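Mannose/sialic acid-binding lectin (Polygonatum cyrtonema, PDB 3A0C) probably binds mannose-type carbohydrates as a bulb-type lectin of the beta-prism II fold, in a two-chain assembly. Local coordinates at residues A[44-49]-A[72-77]; A[81-86]-A[99-104]. All coordinates share one frame; numbering follows the deposited sequence.

Interaction 1. Residues A[44-49]-A[72-77]; sequences SNTGGL and VIWQTK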
loop_
_atom_site.group_PDB
_atom_site.type_symbol
_atom_site.label_atom_id
_atom_site.label_comp_id
_atom_site.label_asym_id
_atom_site.label_seq_id
_atom_site.Cartn_x
_atom_site.Cartn_y
_atom_site.Cartn_z
ATOM N N SER A 44 -4.936 -8.723 16.952
ATOM C CA SER A 44 -3.870 -9.693 17.186
ATOM C C SER A 44 -4.125 -10.380 18.531
ATOM O O SER A 44 -3.464 -11.354 18.870
ATOM C CB SER A 44 -2.507 -9.007 17.208
ATOM O OG SER A 44 -2.467 -8.034 18.229
ATOM N N ASN A 45 -5.084 -9.865 19.295
ATOM C CA ASN A 45 -5.436 -10.454 20.584
ATOM C C ASN A 45 -4.291 -10.481 21.579
ATOM O O ASN A 45 -4.226 -11.368 22.432
ATOM C CB ASN A 45 -5.944 -11.888 20.397
ATOM C CG ASN A 45 -7.249 -11.957 19.619
ATOM O OD1 ASN A 45 -8.197 -11.239 19.922
ATOM N ND2 ASN A 45 -7.305 -12.832 18.619
ATOM N N THR A 46 -3.382 -9.523 21.475
ATOM C CA THR A 46 -2.259 -9.466 22.398
ATOM C C THR A 46 -2.441 -8.352 23.433
ATOM O O THR A 46 -1.482 -7.923 24.076
ATOM C CB THR A 46 -0.927 -9.266 21.637
ATOM O OG1 THR A 46 -1.035 -8.149 20.745
ATOM C CG2 THR A 46 -0.586 -10.513 20.834
ATOM N N GLY A 47 -3.679 -7.899 23.598
ATOM C CA GLY A 47 -3.954 -6.842 24.551
ATOM C C GLY A 47 -3.536 -7.192 25.968
ATOM O O GLY A 47 -3.953 -8.209 26.517
ATOM N N GLY A 48 -2.702 -6.342 26.559
ATOM C CA GLY A 48 -2.246 -6.567 27.918
ATOM C C GLY A 48 -0.991 -7.408 28.033
ATOM O O GLY A 48 -0.519 -7.652 29.146
ATOM N N LEU A 49 -0.442 -7.844 26.899
ATOM C CA LEU A 49 0.762 -8.671 26.898
ATOM C C LEU A 49 2.073 -7.892 26.941
ATOM O O LEU A 49 3.137 -8.482 27.121
ATOM C CB LEU A 49 0.769 -9.597 25.680
ATOM C CG LEU A 49 -0.343 -10.642 25.622
ATOM C CD1 LEU A 49 -0.209 -11.463 24.350
ATOM C CD2 LEU A 49 -0.271 -11.533 26.862
ATOM N N VAL A 72 9.339 -10.529 21.487
ATOM C CA VAL A 72 8.432 -10.887 20.388
ATOM C C VAL A 72 7.080 -11.293 20.933
ATOM O O VAL A 72 6.873 -12.439 21.300
ATOM C CB VAL A 72 8.976 -12.063 19.542
ATOM C CG1 VAL A 72 7.967 -12.431 18.439
ATOM C CG2 VAL A 72 10.321 -11.684 18.939
ATOM N N ILE A 73 6.160 -10.342 20.977
ATOM C CA ILE A 73 4.813 -10.575 21.495
ATOM C C ILE A 73 3.883 -11.262 20.482
ATOM O O ILE A 73 2.999 -12.029 20.868
ATOM C CB ILE A 73 4.161 -9.232 21.923
ATOM C CG1 ILE A 73 4.985 -8.577 23.038
ATOM C CG2 ILE A 73 2.722 -9.448 22.334
ATOM C CD1 ILE A 73 5.208 -9.420 24.237
ATOM N N TRP A 74 4.106 -10.997 19.194
ATOM C CA TRP A 74 3.265 -11.532 18.121
ATOM C C TRP A 74 4.012 -11.386 16.789
ATOM O O TRP A 74 4.818 -10.472 16.624
ATOM C CB TRP A 74 1.956 -10.729 18.086
ATOM C CG TRP A 74 0.950 -11.098 17.037
ATOM C CD1 TRP A 74 -0.101 -11.949 17.182
ATOM C CD2 TRP A 74 0.866 -10.581 15.696
ATOM N NE1 TRP A 74 -0.840 -11.995 16.023
ATOM C CE2 TRP A 74 -0.267 -11.165 15.095
ATOM C CE3 TRP A 74 1.641 -9.680 14.950
ATOM C CZ2 TRP A 74 -0.646 -10.880 13.779
ATOM C CZ3 TRP A 74 1.264 -9.399 13.648
ATOM C CH2 TRP A 74 0.130 -9.997 13.075
ATOM N N GLN A 75 3.739 -12.284 15.847
ATOM C CA GLN A 75 4.388 -12.246 14.542
ATOM C C GLN A 75 3.620 -13.089 13.538
ATOM O O GLN A 75 3.024 -14.100 13.893
ATOM C CB GLN A 75 5.818 -12.786 14.634
ATOM C CG GLN A 75 5.876 -14.263 14.958
ATOM C CD GLN A 75 7.287 -14.779 15.077
ATOM O OE1 GLN A 75 8.076 -14.654 14.142
ATOM N NE2 GLN A 75 7.620 -15.367 16.231
ATOM N N THR A 76 3.641 -12.679 12.278
ATOM C CA THR A 76 2.934 -13.439 11.262
ATOM C C THR A 76 3.866 -14.554 10.811
ATOM O O THR A 76 3.444 -15.524 10.166
ATOM C CB THR A 76 2.577 -12.557 10.051
ATOM O OG1 THR A 76 3.778 -12.172 9.372
ATOM C CG2 THR A 76 1.868 -11.315 10.506
ATOM N N LYS A 77 5.138 -14.395 11.169
ATOM C CA LYS A 77 6.196 -15.347 10.827
ATOM C C LYS A 77 6.268 -15.634 9.320
ATOM O O LYS A 77 6.679 -16.702 8.894
ATOM C CB LYS A 77 6.003 -16.641 11.616
ATOM C CG LYS A 77 7.151 -17.619 11.479
ATOM C CD LYS A 77 7.092 -18.695 12.553
ATOM C CE LYS A 77 8.043 -19.838 12.233
ATOM N NZ LYS A 77 8.121 -20.819 13.348
#

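Interaction 2. Residues A[81-86]-A[99-104]; sequences KEDHYV and GPVVWA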
loop_
_atom_site.group_PDB
_atom_site.type_symbol
_atom_site.label_atom_id
_atom_site.label_comp_id
_atom_site.label_asym_id
_atom_site.label_seq_id
_atom_site.Cartn_x
_atom_site.Cartn_y
_atom_site.Cartn_z
ATOM N N LYS A 81 12.252 -13.811 1.366
ATOM C CA LYS A 81 13.302 -13.055 0.687
ATOM C C LYS A 81 13.523 -11.661 1.232
ATOM O O LYS A 81 12.601 -10.846 1.300
ATOM C CB LYS A 81 13.019 -12.969 -0.816
ATOM C CG LYS A 81 13.925 -11.991 -1.546
ATOM C CD LYS A 81 14.049 -12.299 -3.022
ATOM C CE LYS A 81 14.534 -11.060 -3.789
ATOM N NZ LYS A 81 15.704 -10.367 -3.171
ATOM N N GLU A 82 14.767 -11.405 1.613
ATOM C CA GLU A 82 15.197 -10.122 2.148
ATOM C C GLU A 82 15.125 -9.086 1.028
ATOM O O GLU A 82 15.966 -9.077 0.143
ATOM C CB GLU A 82 16.631 -10.268 2.659
ATOM C CG GLU A 82 17.259 -9.014 3.187
ATOM C CD GLU A 82 16.506 -8.440 4.349
ATOM O OE1 GLU A 82 16.231 -9.177 5.317
ATOM O OE2 GLU A 82 16.199 -7.238 4.290
ATOM N N ASP A 83 14.117 -8.221 1.071
ATOM C CA ASP A 83 13.922 -7.207 0.034
ATOM C C ASP A 83 13.223 -6.029 0.706
ATOM O O ASP A 83 13.750 -5.454 1.662
ATOM C CB ASP A 83 13.044 -7.795 -1.093
ATOM C CG ASP A 83 13.056 -6.959 -2.369
ATOM O OD1 ASP A 83 12.636 -5.787 -2.324
ATOM O OD2 ASP A 83 13.481 -7.482 -3.423
ATOM N N HIS A 84 12.041 -5.683 0.200
ATOM C CA HIS A 84 11.215 -4.606 0.746
ATOM C C HIS A 84 9.753 -5.008 0.557
ATOM O O HIS A 84 9.377 -5.488 -0.504
ATOM C CB HIS A 84 11.508 -3.281 0.036
ATOM C CG HIS A 84 12.789 -2.632 0.473
ATOM N ND1 HIS A 84 12.989 -2.158 1.757
ATOM C CD2 HIS A 84 13.946 -2.410 -0.195
ATOM C CE1 HIS A 84 14.215 -1.675 1.856
ATOM N NE2 HIS A 84 14.816 -1.816 0.688
ATOM N N TYR A 85 8.952 -4.835 1.609
ATOM C CA TYR A 85 7.534 -5.188 1.605
ATOM C C TYR A 85 6.681 -4.031 2.108
ATOM O O TYR A 85 7.205 -2.989 2.537
ATOM C CB TYR A 85 7.290 -6.410 2.497
ATOM C CG TYR A 85 8.008 -7.650 2.035
ATOM C CD1 TYR A 85 9.402 -7.750 2.117
ATOM C CD2 TYR A 85 7.301 -8.715 1.480
ATOM C CE1 TYR A 85 10.080 -8.889 1.648
ATOM C CE2 TYR A 85 7.961 -9.863 1.008
ATOM C CZ TYR A 85 9.352 -9.941 1.094
ATOM O OH TYR A 85 10.008 -11.060 0.627
ATOM N N VAL A 86 5.364 -4.222 2.072
ATOM C CA VAL A 86 4.444 -3.179 2.495
ATOM C C VAL A 86 3.206 -3.798 3.155
ATOM O O VAL A 86 2.750 -4.869 2.758
ATOM C CB VAL A 86 4.009 -2.283 1.258
ATOM C CG1 VAL A 86 3.134 -3.093 0.286
ATOM C CG2 VAL A 86 3.290 -1.027 1.727
ATOM N N GLY A 99 4.857 -8.065 -1.313
ATOM C CA GLY A 99 6.292 -8.013 -1.535
ATOM C C GLY A 99 6.812 -9.251 -2.248
ATOM O O GLY A 99 6.108 -10.264 -2.316
ATOM N N PRO A 100 8.055 -9.219 -2.764
ATOM C CA PRO A 100 8.966 -8.066 -2.689
ATOM C C PRO A 100 8.583 -6.926 -3.648
ATOM O O PRO A 100 7.475 -6.874 -4.181
ATOM C CB PRO A 100 10.332 -8.668 -3.060
ATOM C CG PRO A 100 10.160 -10.154 -2.878
ATOM C CD PRO A 100 8.745 -10.385 -3.349
ATOM N N VAL A 101 9.521 -6.018 -3.867
ATOM C CA VAL A 101 9.304 -4.898 -4.762
ATOM C C VAL A 101 9.380 -5.396 -6.218
ATOM O O VAL A 101 10.264 -6.167 -6.576
ATOM C CB VAL A 101 10.372 -3.813 -4.529
ATOM C CG1 VAL A 101 10.277 -3.266 -3.118
ATOM C CG2 VAL A 101 11.745 -4.396 -4.734
ATOM N N VAL A 102 8.443 -4.962 -7.054
ATOM C CA VAL A 102 8.413 -5.376 -8.456
ATOM C C VAL A 102 8.875 -4.249 -9.370
ATOM O O VAL A 102 9.535 -4.484 -10.380
ATOM C CB VAL A 102 6.978 -5.786 -8.877
ATOM C CG1 VAL A 102 6.906 -5.998 -10.395
ATOM C CG2 VAL A 102 6.550 -7.052 -8.104
ATOM N N TRP A 103 8.531 -3.026 -8.986
ATOM C CA TRP A 103 8.840 -1.845 -9.764
ATOM C C TRP A 103 8.682 -0.615 -8.889
ATOM O O TRP A 103 7.933 -0.641 -7.923
ATOM C CB TRP A 103 7.850 -1.756 -10.922
ATOM C CG TRP A 103 8.046 -0.609 -11.876
ATOM C CD1 TRP A 103 8.830 -0.597 -12.996
ATOM C CD2 TRP A 103 7.382 0.663 -11.842
ATOM N NE1 TRP A 103 8.690 0.589 -13.665
ATOM C CE2 TRP A 103 7.810 1.384 -12.982
ATOM C CE3 TRP A 103 6.464 1.264 -10.960
ATOM C CZ2 TRP A 103 7.354 2.671 -13.268
ATOM C CZ3 TRP A 103 6.005 2.549 -11.247
ATOM C CH2 TRP A 103 6.451 3.236 -12.392
ATOM N N ALA A 104 9.379 0.458 -9.251
ATOM C CA ALA A 104 9.313 1.731 -8.527
ATOM C C ALA A 104 9.628 2.863 -9.500
ATOM O O ALA A 104 10.282 2.643 -10.525
ATOM C CB ALA A 104 10.304 1.750 -7.368
#

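Interaction 1. Residues A[44-49]-A[72-77]
S44 lays its CB over one face of the W74 indole. S44 CB sits 3.7 Å from the centroid of the five-membered ring of W74, 11° off the ring normal, which makes a CH-pi contact. T46 meets the same tryptophan nearer the backbone: T46 CG2 lies 3.7 Å from W74 CB, and the two side chains cross at about a right angle. T46 CB also touches I73 CG2 at 3.7 Å. That methyl lies anti to the backbone N of I73 and is shared with L49, with L49 CB 3.9 Å from I73 CG2. The other branch of I73 ends at the backbone of L49, with I73 CD1 3.7 Å from L49 O.

I73 and W74 form a classic beta bulge opposite I65, which lets both side chains face loop 44-49. Strand 72-75 is outermost, within the chain, in its four-stranded sheet of this beta-prism II lectin. The loop follows strand 39-43 of another sheet, so the contact joins two faces of the prism.

The loop is shaped by a type II turn from T46 to L49, closed by L49 N to T46 O at 3.0 Å. S44 OG donates to T46 OG1 at 2.9 Å. The T46 hydroxyl is also bonded to the carbonyl of C30, and S44 OG to the amide of F32.

Interaction 2. Residues A[81-86]-A[99-104]
D83 reaches across to P100 and V101. D83 CB lies 3.5 Å from P100 CB, and the two side chains cross at about a right angle. D83 CG is anti to the backbone N (chi1 -166°) and meets the same proline carbon. The carboxylate then divides. D83 OD2 stays beside P100 CB at 3.4 Å, and it also has a long salt bridge to K81 NZ within the loop. OD1 takes a weak hydrogen bond from V101 N, with 3.5 Å between V101 N and D83 OD1 but a nearly straight N-H...O angle of 167°. D83 OD1 also lies tightly against V101 CG2. H84 adds its CB, with H84 CB 3.4 Å from V101 CG1, and its carbonyl receives a CA-H...O contact from P100.

G99 and P100 lie in the break of the long strand 95-104 of the beta-prism II fold, which resumes at V101. P100 follows a cis peptide bond there. Beyond the break, V101, W103 and A104 pair antiparallel with a strand of the second subunit, so the sheet continues across the dimer interface.

The Y85 ring packs against G99 and the cis-proline P100. G99 CA is 3.3 Å from Y85 CD2, a closeness allowed by the lack of a side chain on G99. P100 CA stands over one face of the ring, toward its rim. Farther out, tyrosine and proline run side by side, and Y85 OH comes 3.6 Å from P100 CG. Y85 OH donates to K81 O at 2.7 Å, in the carbonyl plane and on a lone pair. This bond ties the buried ring to the start of segment 81-86, while Y85 N is bonded to the hydroxyl of S6.

Interaction 1 packs a loop on strand 72-75, outermost in its sheet within the chain; interaction 2 packs a loop on the break in strand 95-104. Both are partly buried. Their centres are about 24 Å apart, and interaction 1 closes along the chain before interaction 2 opens. Interaction 1 joins a loop leaving one sheet to a strand of another, mainly carbon against carbon and indole. The hydroxyls of S44 and T46 bond to each other and to C30 and F32. Interaction 2 lies farther from the chain centre, beside the strand that continues into the second subunit. It mixes a carboxylate, a weak amide bond and a cis-proline with a buried tyrosine. The dimer also reaches interaction 1, where T76 packs on W103 of the second subunit.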